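Local coordinates for protein beta-N-acetylhexosaminidase (PDB 1JAK) that hydrolyses terminal, non-reducing N-acetylhexosamine units from beta-N-acetylhexosaminides as a family 20 glycoside hydrolase, probably by substrate-assisted catalysis, at residues T451-D454 with P455-D459. Residues are numbered along the deposited sequence; the frame is centred on the assembly and turned at random.
Sequences TLSD and PDQLD
Asp454 and Gln457 form a capping box at the start of helix 455-462, where the loop after barrel strand 440-447 turns into the helix of the family 20 alpha/beta barrel. Asp454 is the N-cap: its OD1 accepts from Gln457 N at 2.8 Å, approached on the syn side but 33° out of the carboxylate plane. With chi1 at 70°, its CG sits between the backbone N and the carbonyl carbon, which folds the carboxylate back over the first helical turn. The reciprocal half of the box is slacker, Asp454 N reaching Gln457 OE1 in a weak bond of 3.4 Å. The stronger bond to OE1 comes from Ser453 N, at 2.7 Å and nearly straight, with an N-H...O angle of 171°. Gln457 reaches back to the loop by an extended chain beyond CG, passing the Asp454 side chain at about a right angle. Asp454 O takes the first helical bond, from Leu458 N at 3.2 Å, and a weak one from Gln457 N. Asp456 OD1 forms a salt bridge with Arg178 of helix 173-184, which also bridges to Asp459, while earlier in the loop Thr451 OG1 is hydrogen-bonded to Gly411 N, its side chain about 8 Å from the bound azasugar. Apart from these polar bonds, buried Leu452 and Leu458 both touch Leu447 of the strand. There Leu452 CB lies 3.9 Å from Leu458 CD2, and Leu452 CD2 rests 3.9 Å from Gln457 CB.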
loop_
_atom_site.group_PDB
_atom_site.type_symbol
_atom_site.label_atom_id
_atom_site.label_comp_id
_atom_site.label_asym_id
_atom_site.label_seq_id
_atom_site.Cartn_x
_atom_site.Cartn_y
_atom_site.Cartn_z
ATOM N N THR A 451 1.124 15.840 -9.019
ATOM C CA THR A 451 -0.023 16.264 -9.827
ATOM C C THR A 451 -1.413 15.977 -9.260
ATOM O O THR A 451 -2.415 16.294 -9.903
ATOM C CB THR A 451 0.021 15.602 -11.227
ATOM O OG1 THR A 451 -0.334 14.215 -11.112
ATOM C CG2 THR A 451 1.417 15.706 -11.825
ATOM N N LEU A 452 -1.476 15.392 -8.069
ATOM C CA LEU A 452 -2.753 15.016 -7.467
ATOM C C LEU A 452 -3.030 15.778 -6.176
ATOM O O LEU A 452 -2.250 15.708 -5.230
ATOM C CB LEU A 452 -2.743 13.508 -7.202
ATOM C CG LEU A 452 -2.209 12.707 -8.400
ATOM C CD1 LEU A 452 -2.006 11.252 -8.012
ATOM C CD2 LEU A 452 -3.172 12.823 -9.572
ATOM N N SER A 453 -4.155 16.487 -6.137
ATOM C CA SER A 453 -4.501 17.283 -4.968
ATOM C C SER A 453 -5.798 16.909 -4.251
ATOM O O SER A 453 -6.128 17.506 -3.226
ATOM C CB SER A 453 -4.535 18.765 -5.353
ATOM O OG SER A 453 -5.441 18.993 -6.415
ATOM N N ASP A 454 -6.547 15.947 -4.777
ATOM C CA ASP A 454 -7.770 15.541 -4.091
ATOM C C ASP A 454 -7.986 14.035 -4.181
ATOM O O ASP A 454 -7.441 13.371 -5.066
ATOM C CB ASP A 454 -8.989 16.309 -4.620
ATOM C CG ASP A 454 -9.368 15.924 -6.025
ATOM O OD1 ASP A 454 -9.653 14.730 -6.259
ATOM O OD2 ASP A 454 -9.393 16.823 -6.893
ATOM N N PRO A 455 -8.770 13.472 -3.247
ATOM C CA PRO A 455 -9.058 12.035 -3.204
ATOM C C PRO A 455 -9.542 11.407 -4.505
ATOM O O PRO A 455 -9.189 10.271 -4.809
ATOM C CB PRO A 455 -10.093 11.928 -2.089
ATOM C CG PRO A 455 -9.665 13.007 -1.153
ATOM C CD PRO A 455 -9.383 14.156 -2.094
ATOM N N ASP A 456 -10.355 12.134 -5.266
ATOM C CA ASP A 456 -10.860 11.597 -6.525
ATOM C C ASP A 456 -9.741 11.430 -7.549
ATOM O O ASP A 456 -9.758 10.493 -8.350
ATOM C CB ASP A 456 -11.959 12.494 -7.099
ATOM C CG ASP A 456 -13.205 12.520 -6.228
ATOM O OD1 ASP A 456 -13.427 11.548 -5.476
ATOM O OD2 ASP A 456 -13.970 13.505 -6.310
ATOM N N GLN A 457 -8.772 12.340 -7.531
ATOM C CA GLN A 457 -7.650 12.250 -8.459
ATOM C C GLN A 457 -6.768 11.070 -8.059
ATOM O O GLN A 457 -6.197 10.390 -8.916
ATOM C CB GLN A 457 -6.846 13.553 -8.452
ATOM C CG GLN A 457 -7.663 14.756 -8.901
ATOM C CD GLN A 457 -6.847 16.028 -8.967
ATOM O OE1 GLN A 457 -5.964 16.251 -8.143
ATOM N NE2 GLN A 457 -7.153 16.881 -9.941
ATOM N N LEU A 458 -6.655 10.825 -6.757
ATOM C CA LEU A 458 -5.870 9.688 -6.294
ATOM C C LEU A 458 -6.502 8.413 -6.854
ATOM O O LEU A 458 -5.799 7.526 -7.339
ATOM C CB LEU A 458 -5.854 9.614 -4.766
ATOM C CG LEU A 458 -5.173 10.754 -4.009
ATOM C CD1 LEU A 458 -5.227 10.458 -2.516
ATOM C CD2 LEU A 458 -3.729 10.902 -4.472
ATOM N N ASP A 459 -7.829 8.326 -6.794
ATOM C CA ASP A 459 -8.525 7.143 -7.303
ATOM C C ASP A 459 -8.296 6.919 -8.795
ATOM O O ASP A 459 -8.022 5.798 -9.227
ATOM C CB ASP A 459 -10.043 7.237 -7.063
ATOM C CG ASP A 459 -10.432 7.037 -5.608
ATOM O OD1 ASP A 459 -9.708 6.330 -4.876
ATOM O OD2 ASP A 459 -11.484 7.578 -5.200
#